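Local coordinates for hypothetical protein BVU_2266 (Bacteroides vulgatus, PDB 3TZG) that is of unknown function but folds into a porin-like, largely antiparallel beta barrel with a short helix packed against the strands, at residues D104-N109 against F184-L189; L169-Y174 against E226-I231; Y215-N220 against K239-I244. All coordinates share one frame; numbering follows the deposited sequence.

Contact 1. Residues D104-N109 against F184-L189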
# COMPACT_ATOMS: atom_id res chain seq x y z
N ASP A 104 -11.57 9.35 -11.49
CA ASP A 104 -10.37 9.23 -10.66
C ASP A 104 -10.44 7.91 -9.83
O ASP A 104 -9.39 7.29 -9.64
CB ASP A 104 -10.19 10.46 -9.74
CG ASP A 104 -9.16 11.49 -10.20
OD1 ASP A 104 -8.23 11.10 -10.95
OD2 ASP A 104 -9.23 12.66 -9.73
N THR A 105 -11.69 7.50 -9.37
CA THR A 105 -12.06 6.31 -8.57
C THR A 105 -11.40 5.03 -9.09
O THR A 105 -11.38 4.79 -10.30
CB THR A 105 -13.56 6.13 -8.56
OG1 THR A 105 -14.16 7.41 -8.31
CG2 THR A 105 -14.04 5.07 -7.55
N ILE A 106 -10.83 4.23 -8.14
CA ILE A 106 -10.11 2.98 -8.41
C ILE A 106 -10.80 1.84 -7.71
O ILE A 106 -11.00 1.87 -6.50
CB ILE A 106 -8.62 3.03 -7.99
CG1 ILE A 106 -7.89 4.27 -8.56
CG2 ILE A 106 -7.87 1.75 -8.36
CD1 ILE A 106 -6.53 4.52 -7.95
N PHE A 107 -11.13 0.80 -8.49
CA PHE A 107 -11.71 -0.45 -8.02
C PHE A 107 -10.64 -1.49 -8.02
O PHE A 107 -9.98 -1.68 -9.05
CB PHE A 107 -12.91 -0.87 -8.90
CG PHE A 107 -14.06 0.10 -8.89
CD1 PHE A 107 -14.07 1.19 -9.75
CD2 PHE A 107 -15.09 -0.02 -7.96
CE1 PHE A 107 -15.12 2.12 -9.70
CE2 PHE A 107 -16.11 0.92 -7.89
CZ PHE A 107 -16.12 1.98 -8.77
N ILE A 108 -10.39 -2.12 -6.86
CA ILE A 108 -9.41 -3.20 -6.75
C ILE A 108 -10.18 -4.45 -6.31
O ILE A 108 -10.85 -4.44 -5.28
CB ILE A 108 -8.22 -2.84 -5.80
CG1 ILE A 108 -7.52 -1.53 -6.27
CG2 ILE A 108 -7.23 -4.00 -5.73
CD1 ILE A 108 -6.39 -1.04 -5.45
N ASN A 109 -10.14 -5.49 -7.11
CA ASN A 109 -10.83 -6.74 -6.77
C ASN A 109 -9.85 -7.88 -6.81
O ASN A 109 -9.20 -8.09 -7.85
CB ASN A 109 -12.02 -7.00 -7.69
CG ASN A 109 -13.01 -5.86 -7.71
OD1 ASN A 109 -13.88 -5.75 -6.85
ND2 ASN A 109 -12.87 -4.95 -8.67
N PHE A 184 0.67 -2.47 -1.55
CA PHE A 184 1.63 -1.51 -1.04
C PHE A 184 2.48 -0.98 -2.20
O PHE A 184 2.50 0.23 -2.44
CB PHE A 184 2.50 -2.13 0.06
CG PHE A 184 3.71 -1.30 0.41
CD1 PHE A 184 3.61 -0.19 1.23
CD2 PHE A 184 4.96 -1.62 -0.12
CE1 PHE A 184 4.73 0.57 1.55
CE2 PHE A 184 6.09 -0.84 0.19
CZ PHE A 184 5.96 0.23 1.03
N PHE A 185 3.13 -1.91 -2.95
CA PHE A 185 3.97 -1.57 -4.09
C PHE A 185 3.17 -0.91 -5.22
O PHE A 185 3.66 0.05 -5.84
CB PHE A 185 4.70 -2.82 -4.61
CG PHE A 185 5.85 -3.18 -3.71
CD1 PHE A 185 6.90 -2.30 -3.50
CD2 PHE A 185 5.87 -4.41 -3.05
CE1 PHE A 185 7.95 -2.63 -2.63
CE2 PHE A 185 6.93 -4.74 -2.19
CZ PHE A 185 7.95 -3.84 -1.99
N TYR A 186 1.92 -1.36 -5.45
CA TYR A 186 1.04 -0.75 -6.45
C TYR A 186 0.88 0.75 -6.20
O TYR A 186 0.97 1.50 -7.16
CB TYR A 186 -0.33 -1.44 -6.44
CG TYR A 186 -1.38 -0.71 -7.26
CD1 TYR A 186 -1.51 -0.94 -8.63
CD2 TYR A 186 -2.26 0.18 -6.66
CE1 TYR A 186 -2.50 -0.31 -9.38
CE2 TYR A 186 -3.26 0.82 -7.40
CZ TYR A 186 -3.38 0.56 -8.75
OH TYR A 186 -4.36 1.19 -9.48
N PHE A 187 0.66 1.17 -4.94
CA PHE A 187 0.52 2.58 -4.57
C PHE A 187 1.87 3.28 -4.49
O PHE A 187 2.00 4.37 -5.07
CB PHE A 187 -0.25 2.77 -3.24
CG PHE A 187 -1.73 2.49 -3.42
CD1 PHE A 187 -2.53 3.35 -4.17
CD2 PHE A 187 -2.31 1.35 -2.89
CE1 PHE A 187 -3.88 3.07 -4.38
CE2 PHE A 187 -3.68 1.08 -3.11
CZ PHE A 187 -4.44 1.94 -3.85
N LEU A 188 2.88 2.66 -3.81
CA LEU A 188 4.24 3.23 -3.62
C LEU A 188 4.91 3.58 -4.96
O LEU A 188 5.58 4.60 -5.04
CB LEU A 188 5.13 2.25 -2.84
CG LEU A 188 6.55 2.72 -2.46
CD1 LEU A 188 6.52 3.56 -1.19
CD2 LEU A 188 7.48 1.55 -2.26
N LEU A 189 4.73 2.74 -6.01
CA LEU A 189 5.37 2.92 -7.32
C LEU A 189 4.42 3.64 -8.30
O LEU A 189 4.78 3.80 -9.47
CB LEU A 189 5.80 1.55 -7.91
CG LEU A 189 6.59 0.57 -7.01
CD1 LEU A 189 7.11 -0.58 -7.81
CD2 LEU A 189 7.75 1.25 -6.26

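Contact 2. Residues L169-Y174 against E226-I231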
# COMPACT_ATOMS: atom_id res chain seq x y z
N LEU A 169 8.89 8.50 -4.53
CA LEU A 169 7.91 7.49 -4.18
C LEU A 169 6.62 8.12 -3.73
O LEU A 169 6.60 9.29 -3.33
CB LEU A 169 8.43 6.57 -3.05
CG LEU A 169 9.78 5.85 -3.21
CD1 LEU A 169 10.12 5.11 -1.97
CD2 LEU A 169 9.79 4.91 -4.42
N ASN A 170 5.51 7.34 -3.79
CA ASN A 170 4.22 7.79 -3.30
C ASN A 170 4.15 7.37 -1.86
O ASN A 170 3.71 6.25 -1.55
CB ASN A 170 3.06 7.27 -4.16
CG ASN A 170 1.71 7.75 -3.70
OD1 ASN A 170 1.58 8.74 -2.98
ND2 ASN A 170 0.67 7.07 -4.13
N LEU A 171 4.60 8.27 -0.97
CA LEU A 171 4.75 8.02 0.47
C LEU A 171 3.40 7.79 1.19
O LEU A 171 3.45 7.25 2.31
CB LEU A 171 5.54 9.15 1.14
CG LEU A 171 6.99 9.26 0.60
CD1 LEU A 171 7.75 10.35 1.25
CD2 LEU A 171 7.74 7.92 0.71
N GLN A 172 2.22 8.05 0.54
CA GLN A 172 0.87 7.76 1.08
C GLN A 172 0.72 6.29 1.33
O GLN A 172 -0.08 5.88 2.18
CB GLN A 172 -0.24 8.20 0.12
CG GLN A 172 -0.21 9.66 -0.29
CD GLN A 172 -1.06 9.93 -1.50
OE1 GLN A 172 -1.90 9.11 -1.92
NE2 GLN A 172 -0.84 11.11 -2.11
N ALA A 173 1.49 5.46 0.56
CA ALA A 173 1.48 4.00 0.68
C ALA A 173 1.85 3.56 2.09
O ALA A 173 1.50 2.46 2.50
CB ALA A 173 2.44 3.39 -0.32
N TYR A 174 2.57 4.40 2.85
CA TYR A 174 2.98 4.05 4.19
C TYR A 174 1.87 4.33 5.20
O TYR A 174 2.00 3.88 6.34
CB TYR A 174 4.27 4.79 4.59
CG TYR A 174 5.51 4.25 3.89
CD1 TYR A 174 6.03 3.00 4.24
CD2 TYR A 174 6.12 4.95 2.86
CE1 TYR A 174 7.12 2.47 3.57
CE2 TYR A 174 7.21 4.42 2.18
CZ TYR A 174 7.72 3.18 2.53
OH TYR A 174 8.83 2.64 1.90
N GLU A 226 11.34 19.92 3.08
CA GLU A 226 10.19 19.49 2.27
C GLU A 226 10.06 17.93 2.14
O GLU A 226 9.01 17.44 1.73
CB GLU A 226 10.28 20.12 0.85
CG GLU A 226 9.01 20.16 0.01
CD GLU A 226 9.14 21.02 -1.24
OE1 GLU A 226 8.73 20.55 -2.33
OE2 GLU A 226 9.70 22.14 -1.15
N ASN A 227 11.08 17.18 2.53
CA ASN A 227 11.06 15.73 2.41
C ASN A 227 10.66 15.04 3.71
O ASN A 227 11.33 15.25 4.73
CB ASN A 227 12.44 15.22 1.99
CG ASN A 227 12.94 15.72 0.68
OD1 ASN A 227 14.08 16.15 0.57
ND2 ASN A 227 12.11 15.68 -0.33
N PRO A 228 9.67 14.13 3.72
CA PRO A 228 9.33 13.46 4.99
C PRO A 228 10.42 12.46 5.39
O PRO A 228 10.66 11.47 4.67
CB PRO A 228 8.01 12.76 4.68
CG PRO A 228 7.54 13.31 3.42
CD PRO A 228 8.74 13.73 2.65
N VAL A 229 11.08 12.73 6.53
CA VAL A 229 12.17 11.87 7.01
C VAL A 229 11.66 10.96 8.13
O VAL A 229 12.37 10.04 8.53
CB VAL A 229 13.43 12.65 7.43
CG1 VAL A 229 14.15 13.18 6.21
CG2 VAL A 229 13.12 13.79 8.40
N ARG A 230 10.41 11.18 8.59
CA ARG A 230 9.77 10.30 9.57
C ARG A 230 8.24 10.35 9.40
O ARG A 230 7.65 11.43 9.42
CB ARG A 230 10.15 10.62 11.02
CG ARG A 230 9.62 9.55 11.96
CD ARG A 230 9.39 10.05 13.34
NE ARG A 230 10.58 9.97 14.18
CZ ARG A 230 10.63 10.43 15.43
NH1 ARG A 230 9.55 11.03 15.98
NH2 ARG A 230 11.75 10.34 16.14
N ILE A 231 7.63 9.16 9.29
CA ILE A 231 6.18 8.98 9.20
C ILE A 231 5.73 8.20 10.43
O ILE A 231 6.26 7.12 10.68
CB ILE A 231 5.72 8.29 7.89
CG1 ILE A 231 6.26 9.04 6.63
CG2 ILE A 231 4.20 8.18 7.86
CD1 ILE A 231 5.97 8.39 5.31

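Contact 3. Residues Y215-N220 against K239-I244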
# COMPACT_ATOMS: atom_id res chain seq x y z
N TYR A 215 -12.30 3.49 14.88
CA TYR A 215 -10.91 3.77 15.31
C TYR A 215 -10.45 5.05 14.66
O TYR A 215 -10.67 5.21 13.47
CB TYR A 215 -9.99 2.59 14.92
CG TYR A 215 -8.76 2.42 15.78
CD1 TYR A 215 -8.85 1.92 17.07
CD2 TYR A 215 -7.49 2.66 15.27
CE1 TYR A 215 -7.72 1.79 17.88
CE2 TYR A 215 -6.34 2.50 16.06
CZ TYR A 215 -6.47 2.07 17.37
OH TYR A 215 -5.36 1.88 18.17
N ASN A 216 -9.86 5.97 15.42
CA ASN A 216 -9.34 7.24 14.90
C ASN A 216 -7.89 7.43 15.31
O ASN A 216 -7.54 7.30 16.48
CB ASN A 216 -10.18 8.43 15.37
CG ASN A 216 -11.55 8.42 14.76
OD1 ASN A 216 -11.83 8.99 13.71
ND2 ASN A 216 -12.42 7.70 15.35
N VAL A 217 -7.05 7.71 14.32
CA VAL A 217 -5.62 7.91 14.51
C VAL A 217 -5.18 9.27 13.91
O VAL A 217 -5.90 9.88 13.12
CB VAL A 217 -4.75 6.76 13.90
CG1 VAL A 217 -5.09 5.43 14.54
CG2 VAL A 217 -4.89 6.70 12.39
N HIS A 218 -3.98 9.70 14.30
CA HIS A 218 -3.34 10.88 13.81
C HIS A 218 -2.02 10.48 13.15
O HIS A 218 -1.28 9.65 13.70
CB HIS A 218 -3.11 11.87 14.95
CG HIS A 218 -2.36 13.12 14.55
ND1 HIS A 218 -2.97 14.13 13.83
CD2 HIS A 218 -1.07 13.45 14.75
CE1 HIS A 218 -2.04 15.04 13.64
NE2 HIS A 218 -0.88 14.68 14.18
N ALA A 219 -1.73 11.06 11.97
CA ALA A 219 -0.46 10.85 11.28
C ALA A 219 0.46 12.00 11.56
O ALA A 219 0.05 13.15 11.48
CB ALA A 219 -0.69 10.69 9.80
N ASN A 220 1.67 11.71 11.94
CA ASN A 220 2.63 12.75 12.28
C ASN A 220 3.90 12.64 11.38
O ASN A 220 4.54 11.57 11.30
CB ASN A 220 2.98 12.66 13.78
CG ASN A 220 3.89 13.76 14.21
OD1 ASN A 220 3.51 14.94 14.17
ND2 ASN A 220 5.13 13.41 14.50
N LYS A 239 -0.01 6.46 21.96
CA LYS A 239 0.22 5.07 21.54
C LYS A 239 0.73 5.05 20.09
O LYS A 239 -0.02 5.35 19.16
CB LYS A 239 -1.04 4.19 21.70
CG LYS A 239 -0.83 2.72 21.40
CD LYS A 239 -2.14 1.96 21.45
CE LYS A 239 -2.02 0.49 21.11
NZ LYS A 239 -1.32 -0.29 22.17
N LEU A 240 2.03 4.75 19.92
CA LEU A 240 2.66 4.70 18.60
C LEU A 240 2.28 3.40 17.94
O LEU A 240 2.49 2.34 18.53
CB LEU A 240 4.19 4.88 18.71
CG LEU A 240 4.99 4.95 17.41
CD1 LEU A 240 4.61 6.14 16.59
CD2 LEU A 240 6.43 5.05 17.71
N LEU A 241 1.66 3.47 16.76
CA LEU A 241 1.21 2.27 16.06
C LEU A 241 2.18 1.90 14.97
O LEU A 241 2.31 0.72 14.71
CB LEU A 241 -0.21 2.44 15.47
CG LEU A 241 -1.35 2.87 16.44
CD1 LEU A 241 -2.64 2.99 15.73
CD2 LEU A 241 -1.49 1.94 17.63
N SER A 242 2.83 2.88 14.32
CA SER A 242 3.86 2.65 13.29
C SER A 242 4.80 3.83 13.18
O SER A 242 4.39 4.99 13.34
CB SER A 242 3.25 2.35 11.93
OG SER A 242 2.80 3.53 11.29
N ARG A 243 6.06 3.54 12.87
CA ARG A 243 7.09 4.55 12.64
C ARG A 243 7.98 4.10 11.47
O ARG A 243 8.61 3.05 11.54
CB ARG A 243 7.89 4.82 13.92
CG ARG A 243 8.96 5.88 13.77
CD ARG A 243 9.76 5.91 15.04
NE ARG A 243 11.04 6.57 14.91
CZ ARG A 243 11.80 6.89 15.94
NH1 ARG A 243 11.38 6.68 17.18
NH2 ARG A 243 12.96 7.51 15.74
N ILE A 244 8.01 4.90 10.41
CA ILE A 244 8.85 4.67 9.24
C ILE A 244 9.82 5.82 9.14
O ILE A 244 9.40 6.98 9.13
CB ILE A 244 8.02 4.48 7.94
CG1 ILE A 244 7.25 3.13 7.98
CG2 ILE A 244 8.89 4.56 6.68
CD1 ILE A 244 5.79 3.31 8.23

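Contact 1. Residues D104-N109 against F184-L189
I108 meets two aromatic rings, those of Y186 and F187, while I106 meets the end of Y186. The contact is mainly van der Waals packing, with one methyl lying against a phenol oxygen. Strand 105-109 and helix 184-188 meet through side chains, with I106 CA and F187 CA 11.3 Å apart, and the axes of these two short segments run nearly antiparallel, at 159°. I108 CD1 serves both rings, lying 4.1 Å from CE2 of Y186 and 3.9 Å from CZ of F187, and it approaches each at a slant. F187 and I108 extend toward each other from opposite directions, whereas Y186 slides past I108. Y186 sends CG anti to its backbone N (chi1 169°), which carries the ring out from the helix until its OH stands 3.7 Å from CG2 of I106.

Aromatic packing within the helix adds to this. CD2 of Y186 lies over the centre of the F187 ring, 3.7 Å above its plane. The one polar side-chain atom here, Y186 OH, is satisfied by a hydrogen bond with the hydroxyl of Y101. Y101 belongs to strand 90-102, whose Y99 stacks on Y186; strand 120-130, on the other flank of strand 105-114, supplies Y128 against F187. Helix 181-188 is therefore set against three neighbouring strands.

Contact 2. Residues L169-Y174 against E226-I231
L171 and P228 bring their CA atoms to 8.4 Å, and Y174 and I231 theirs to 7.7 Å, as a 3-10 turn spanning 171-174 faces the bent strand 227-235. The bend is a classic beta bulge: V229 and R230 lie together opposite R222 of strand 213-224. The strand turns a corner at V229, and the extra residue of the bulge shifts the alternation, so P228 and I231, three apart, both direct their side chains at the turn.

The side chains form two apolar groups of contacts, joined by L171, whose CB also nears CD1 of I231. In the first, the extended L171 side chain reaches out with its CD1 methyl, which settles against the proline ring 3.7 Å from CG of P228 and 3.8 Å from its CD. The two side chains cross obliquely. In the second, I231 uses its longer branch: CG1 is anti to the carbonyl carbon (chi1 -54°) and chi2 is extended at 175°, so that CD1 is carried toward the turn, 4.0 Å from CB of Y174. It meets the root of the tyrosine, whose ring leads away toward Y37, with which its hydroxyl is hydrogen-bonded.

Around these side chains, L246 of strand 239-247 touches both L171 and I231, while Y165 and L223 pack on P228. The loop is thereby seated on the barrel wall. The turn keeps its own backbone bond, Y174 N to L171 O at 3.0 Å, and CD1 of I231 lies 4.1 Å from that same L171 O.

Contact 3. Residues Y215-N220 against K239-I244
A classic beta bulge in strand 239-247, where L241 and S242 both face V233, sets up a contact that skips a strand. Strands 213-224 and 239-247 pair with opposite edges of strand 227-235, and L241 reaches over this middle strand to Y215 and V217. Their separation is that of second neighbours in an antiparallel barrel wall: V217 CA and L241 CA stand 9.0 Å apart, and the segments meet through side chains. The helical psi of L241 (-34°) marks the first residue of the bulge.

One methyl does most of the work. L241 CD1 sits 3.7 Å from CE2 of Y215, at the edge of the ring and in its plane, and an equal 3.7 Å from CG1 of V217. Y215 and L241 advance on each other from opposite directions. The second methyl, L241 CD2, lies 3.9 Å from the OH of Y215, so both leucine methyls lie near the phenol oxygen, from the side of strand 239-247.

Y215 also stacks on Y235 of the middle strand, and V217 touches V233 there and I204 of strand 199-208, placing the contact within a wider apolar patch. V217 is buried whereas L241 is exposed, so the patch runs from covered wall to solvent. Between these second-neighbour strands the contact adds non-directional packing; the directional backbone bonds are those of each strand with its direct neighbours.

Along the chain, contact 1 (104-109 with 184-189) closes before contact 3 (215-220 with 239-244) opens, while contact 2 (169-174 with 226-231) interleaves with both. Contacts 1 and 2 have centres about 17 Å apart and join directly: N170 probably hydrogen-bonds through ND2 to F187 O and through its backbone N to L188 O, and F184 and L188 pack on Y174. Contacts 2 and 3, about 14 Å apart between centres, share adjoining strands through the probable I231 N to I244 O hydrogen bond. Contacts 1 and 3 lie about 22 Å apart between centres and do not touch. Together they show loop 169-174 linking helix 181-188 to the last strands of the porin-like barrel.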